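Local coordinates for 2-oxo-1,2-dihydroquinoline 8-monooxygenase, oxygenase component (Pseudomonas putida, PDB 1Z02), which is the oxygenase component of a Rieske-type monooxygenase that hydroxylates 2-oxo-1,2-dihydroquinoline at C8, using a [2Fe-2S] cluster and a mononuclear iron, at residues A[288-293]-A[304-309]; A[186-191]-A[311-316]. All blocks are in the same frame, centred on the assembly; numbering follows the deposited sequence.

Contact 1. Residues A[288-293]-A[304-309]; sequences KGRHYR and VENWPE
A chi1 of -173° swings Arg293 CG to the far side of its CA from the backbone N, and a bend at chi3 then lays the chain alongside Glu305, whose CG is anti to its own carbonyl carbon; both chains point the same way. The salt bridge is side-on: Arg293 NE meets Glu305 OE1 at 3.0 Å from above the carboxylate plane, while Arg293 NH1 takes the syn lone pair of Glu305 OE2. The backbone carbonyls of Pro181 and Phe180 bind NH2 and NH1 of this arginine, and Trp185 NE1 donates to Glu305 OE2, which probably helps to balance the two buried charges. On the backbone, Glu305 N donates to Arg293 O (2.9 Å), joining the antiparallel strands 293-297 and 301-305 of the sheet in the catalytic domain, the part of the fold that carries the mononuclear iron. Next along the chain, Asn306 ND2 reaches His291 O at 2.9 Å, nearly straight at 167°. Arg290 grips Asn306 O with NE (3.2 Å) and NH1, the oxygen lying in the guanidinium plane, while Glu309 CA sits over one guanidinium face. Trp307, whose side chain is about 9 Å from the bound iron, turns its edge toward the face of Tyr292 in an offset edge-to-face pair, the centroid of its six-membered ring 6.0 Å from that of Tyr292.

Contact 2. Residues A[186-191]-A[311-316]; sequences PSSPSV and HVVQYE
Tyr315 OH donates a short hydrogen bond to Pro189 O (2.6 Å), which lies at the edge of the phenol ring, near its plane. Beside it Val313 fits between the loop residues: CG1 touches Pro189 O and, at 3.9 Å, Pro189 CD, while CB and CG2 rest on Ser188 CB. A chi1 of 59° sets Val313 CG1 between its backbone N and carbonyl carbon, on the side where Pro189 lies. At the outer end Pro186 CG sits 3.9 Å from the His311 ring centroid, almost on the ring normal, a CH-pi contact over the face. Two waters bridge loop and strand segment: one between the backbones, donating to Pro186 O and accepting from His311 N (3.1 Å), the other between the Ser188 hydroxyl and Val312 O. A phenylalanine in place of Tyr315 would probably leave the carbonyl of buried Pro189 without this donor and the loop less firmly tied to the strand. Further out, Asp193 OD1 accepts from Ser190 N, Asn145 ND2 binds Val191 O, and the backbone of Tyr315 pairs with Ile331. An irregular loop, 186-191, thus lies over the face of strand 313-320 that carries Val313 and Tyr315, within the antiparallel sheet of the Bet v 1-like (helix-grip) catalytic domain of Rieske oxygenases.

How the contacts relate
The centres of contacts 1 and 2 lie 11 Å apart, and both reach the same antiparallel sheet of the catalytic domain. Along the chain, 186-191 comes first, then 288-293, 304-309 and 311-316, so contact 1 is nested inside the long loop closed by contact 2. Strands 301-305 and 313-320 are consecutive in sequence and adjacent in the sheet, where Val304 N probably bonds to Gln314 O at 2.8 Å. Ser188 of contact 2 packs on Glu305 of contact 1 (OG to CB 3.2 Å), so the loop before strand 196-206 also touches contact 1. Contact 1 leads toward the iron ligands His221 and His225, whereas contact 2 stands away from the metal sites.

Contact 1. Residues A[288-293]-A[304-309]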
# COMPACT_ATOMS: atom_id res chain seq x y z
N LYS A 288 -9.58 10.77 -44.75
CA LYS A 288 -10.63 11.69 -44.31
C LYS A 288 -10.48 12.03 -42.83
O LYS A 288 -10.30 11.15 -42.00
CB LYS A 288 -12.03 11.12 -44.59
CG LYS A 288 -13.10 12.17 -44.63
CD LYS A 288 -14.44 11.55 -44.84
CE LYS A 288 -15.51 12.59 -44.60
NZ LYS A 288 -16.87 12.02 -44.65
N GLY A 289 -10.52 13.32 -42.50
CA GLY A 289 -10.35 13.72 -41.11
C GLY A 289 -10.70 15.17 -40.84
O GLY A 289 -11.54 15.76 -41.51
N ARG A 290 -10.04 15.75 -39.84
CA ARG A 290 -10.27 17.13 -39.46
C ARG A 290 -8.98 17.94 -39.40
O ARG A 290 -7.91 17.41 -39.09
CB ARG A 290 -10.90 17.20 -38.08
CG ARG A 290 -12.35 17.54 -38.07
CD ARG A 290 -12.75 18.03 -36.72
NE ARG A 290 -12.60 19.47 -36.59
CZ ARG A 290 -13.42 20.34 -37.15
NH1 ARG A 290 -13.24 21.62 -36.99
NH2 ARG A 290 -14.43 19.96 -37.88
N HIS A 291 -9.08 19.23 -39.68
CA HIS A 291 -7.92 20.10 -39.60
C HIS A 291 -7.82 20.57 -38.16
O HIS A 291 -8.80 21.04 -37.58
CB HIS A 291 -8.06 21.30 -40.54
CG HIS A 291 -8.02 20.95 -41.99
ND1 HIS A 291 -7.13 20.02 -42.51
CD2 HIS A 291 -8.74 21.40 -43.04
CE1 HIS A 291 -7.32 19.92 -43.81
NE2 HIS A 291 -8.29 20.75 -44.16
N TYR A 292 -6.62 20.44 -37.59
CA TYR A 292 -6.36 20.83 -36.21
C TYR A 292 -4.86 21.02 -36.02
O TYR A 292 -4.07 20.55 -36.83
CB TYR A 292 -6.85 19.73 -35.26
CG TYR A 292 -6.08 18.44 -35.44
CD1 TYR A 292 -4.87 18.22 -34.77
CD2 TYR A 292 -6.53 17.45 -36.31
CE1 TYR A 292 -4.14 17.05 -34.97
CE2 TYR A 292 -5.81 16.28 -36.52
CZ TYR A 292 -4.62 16.09 -35.85
OH TYR A 292 -3.91 14.93 -36.03
N ARG A 293 -4.48 21.72 -34.96
CA ARG A 293 -3.07 21.96 -34.67
C ARG A 293 -2.82 21.92 -33.17
O ARG A 293 -3.58 22.48 -32.38
CB ARG A 293 -2.65 23.31 -35.26
CG ARG A 293 -1.17 23.59 -35.18
CD ARG A 293 -0.79 24.75 -36.08
NE ARG A 293 -1.40 26.01 -35.65
CZ ARG A 293 -1.26 27.16 -36.30
NH1 ARG A 293 -1.85 28.26 -35.85
NH2 ARG A 293 -0.53 27.21 -37.41
N VAL A 304 -5.40 22.48 -28.69
CA VAL A 304 -5.75 21.79 -29.92
C VAL A 304 -6.71 22.71 -30.68
O VAL A 304 -7.92 22.68 -30.45
CB VAL A 304 -6.47 20.46 -29.65
CG1 VAL A 304 -6.49 19.63 -30.92
CG2 VAL A 304 -5.79 19.70 -28.53
N GLU A 305 -6.15 23.53 -31.57
CA GLU A 305 -6.93 24.47 -32.37
C GLU A 305 -7.89 23.74 -33.30
O GLU A 305 -7.58 22.66 -33.80
CB GLU A 305 -6.00 25.35 -33.21
CG GLU A 305 -4.97 26.10 -32.40
CD GLU A 305 -3.92 26.77 -33.25
OE1 GLU A 305 -2.71 26.58 -32.98
OE2 GLU A 305 -4.30 27.51 -34.19
N ASN A 306 -9.05 24.34 -33.52
CA ASN A 306 -10.06 23.78 -34.41
C ASN A 306 -10.53 22.38 -34.04
O ASN A 306 -10.72 21.51 -34.90
CB ASN A 306 -9.54 23.79 -35.85
CG ASN A 306 -10.64 24.03 -36.85
OD1 ASN A 306 -11.39 25.00 -36.75
ND2 ASN A 306 -10.74 23.15 -37.84
N TRP A 307 -10.74 22.16 -32.74
CA TRP A 307 -11.20 20.87 -32.24
C TRP A 307 -12.22 21.08 -31.11
O TRP A 307 -12.00 21.90 -30.21
CB TRP A 307 -10.01 20.05 -31.74
CG TRP A 307 -10.35 18.66 -31.31
CD1 TRP A 307 -10.79 18.26 -30.08
CD2 TRP A 307 -10.31 17.48 -32.12
NE1 TRP A 307 -11.01 16.91 -30.06
CE2 TRP A 307 -10.73 16.40 -31.30
CE3 TRP A 307 -9.96 17.22 -33.45
CZ2 TRP A 307 -10.80 15.09 -31.78
CZ3 TRP A 307 -10.03 15.91 -33.92
CH2 TRP A 307 -10.45 14.86 -33.09
N PRO A 308 -13.34 20.34 -31.14
CA PRO A 308 -13.70 19.35 -32.17
C PRO A 308 -14.30 19.95 -33.45
O PRO A 308 -14.49 19.25 -34.45
CB PRO A 308 -14.67 18.44 -31.43
CG PRO A 308 -15.33 19.36 -30.49
CD PRO A 308 -14.22 20.23 -29.97
N GLU A 309 -14.62 21.24 -33.40
CA GLU A 309 -15.19 21.95 -34.54
C GLU A 309 -14.66 23.38 -34.60
O GLU A 309 -14.05 23.88 -33.64
CB GLU A 309 -16.72 21.96 -34.44
CG GLU A 309 -17.36 20.61 -34.65
CD GLU A 309 -18.85 20.62 -34.37
OE1 GLU A 309 -19.53 19.63 -34.73
OE2 GLU A 309 -19.35 21.60 -33.78
O HOH W 1 -2.25 24.82 -31.04

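Contact 2. Residues A[186-191]-A[311-316]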
# COMPACT_ATOMS: atom_id res chain seq x y z
N PRO A 186 -10.44 29.09 -38.53
CA PRO A 186 -10.54 30.35 -37.79
C PRO A 186 -9.78 30.34 -36.45
O PRO A 186 -9.51 29.28 -35.88
CB PRO A 186 -12.04 30.54 -37.62
CG PRO A 186 -12.55 29.13 -37.56
CD PRO A 186 -11.77 28.45 -38.65
N SER A 187 -9.46 31.53 -35.96
CA SER A 187 -8.72 31.71 -34.72
C SER A 187 -9.36 31.04 -33.50
O SER A 187 -10.56 31.20 -33.25
CB SER A 187 -8.54 33.21 -34.43
OG SER A 187 -7.72 33.84 -35.40
N SER A 188 -8.54 30.31 -32.74
CA SER A 188 -9.02 29.65 -31.53
C SER A 188 -9.08 30.66 -30.40
O SER A 188 -8.16 31.47 -30.22
CB SER A 188 -8.09 28.50 -31.13
OG SER A 188 -8.10 27.46 -32.09
N PRO A 189 -10.18 30.65 -29.63
CA PRO A 189 -10.33 31.58 -28.51
C PRO A 189 -9.50 31.15 -27.31
O PRO A 189 -9.09 29.99 -27.20
CB PRO A 189 -11.83 31.53 -28.24
CG PRO A 189 -12.17 30.12 -28.55
CD PRO A 189 -11.41 29.87 -29.84
N SER A 190 -9.26 32.09 -26.40
CA SER A 190 -8.49 31.84 -25.18
C SER A 190 -9.46 31.90 -24.01
O SER A 190 -10.56 32.46 -24.15
CB SER A 190 -7.41 32.92 -25.02
OG SER A 190 -6.72 32.78 -23.78
N VAL A 191 -9.11 31.33 -22.86
CA VAL A 191 -10.03 31.41 -21.73
C VAL A 191 -9.98 32.85 -21.18
O VAL A 191 -10.80 33.24 -20.34
CB VAL A 191 -9.69 30.41 -20.57
CG1 VAL A 191 -9.53 29.04 -21.10
CG2 VAL A 191 -8.51 30.88 -19.79
N HIS A 311 -14.10 27.29 -34.41
CA HIS A 311 -14.42 28.24 -33.35
C HIS A 311 -14.41 27.62 -31.96
O HIS A 311 -14.67 28.29 -30.96
CB HIS A 311 -15.78 28.91 -33.60
CG HIS A 311 -15.84 29.67 -34.89
ND1 HIS A 311 -16.32 29.11 -36.06
CD2 HIS A 311 -15.45 30.93 -35.20
CE1 HIS A 311 -16.22 30.00 -37.04
NE2 HIS A 311 -15.70 31.11 -36.54
N VAL A 312 -14.13 26.32 -31.90
CA VAL A 312 -14.05 25.61 -30.63
C VAL A 312 -12.60 25.14 -30.50
O VAL A 312 -11.99 24.76 -31.49
CB VAL A 312 -14.97 24.36 -30.61
CG1 VAL A 312 -14.84 23.65 -29.27
CG2 VAL A 312 -16.41 24.77 -30.85
N VAL A 313 -12.07 25.17 -29.28
CA VAL A 313 -10.68 24.75 -29.03
C VAL A 313 -10.60 23.91 -27.75
O VAL A 313 -11.35 24.14 -26.80
CB VAL A 313 -9.74 25.97 -28.90
CG1 VAL A 313 -10.20 26.86 -27.76
CG2 VAL A 313 -8.31 25.51 -28.66
N GLN A 314 -9.70 22.92 -27.74
CA GLN A 314 -9.53 22.07 -26.57
C GLN A 314 -8.20 22.34 -25.87
O GLN A 314 -7.15 22.37 -26.50
CB GLN A 314 -9.61 20.59 -26.94
CG GLN A 314 -9.56 19.67 -25.71
CD GLN A 314 -9.93 18.22 -26.02
OE1 GLN A 314 -10.83 17.96 -26.82
NE2 GLN A 314 -9.25 17.28 -25.38
N TYR A 315 -8.28 22.53 -24.55
CA TYR A 315 -7.11 22.79 -23.73
C TYR A 315 -6.99 21.70 -22.68
O TYR A 315 -8.00 21.24 -22.14
CB TYR A 315 -7.23 24.13 -23.00
CG TYR A 315 -7.18 25.34 -23.90
CD1 TYR A 315 -8.30 26.16 -24.06
CD2 TYR A 315 -6.01 25.68 -24.58
CE1 TYR A 315 -8.25 27.29 -24.87
CE2 TYR A 315 -5.94 26.81 -25.38
CZ TYR A 315 -7.07 27.61 -25.52
OH TYR A 315 -7.02 28.72 -26.33
N GLU A 316 -5.76 21.28 -22.38
CA GLU A 316 -5.54 20.26 -21.37
C GLU A 316 -4.38 20.62 -20.45
O GLU A 316 -3.42 21.29 -20.84
CB GLU A 316 -5.25 18.90 -22.00
CG GLU A 316 -6.31 18.40 -22.95
CD GLU A 316 -6.11 16.95 -23.32
OE1 GLU A 316 -4.94 16.49 -23.34
OE2 GLU A 316 -7.11 16.26 -23.60
O HOH W 2 -11.10 27.40 -35.20
O HOH W 3 -10.66 26.83 -32.34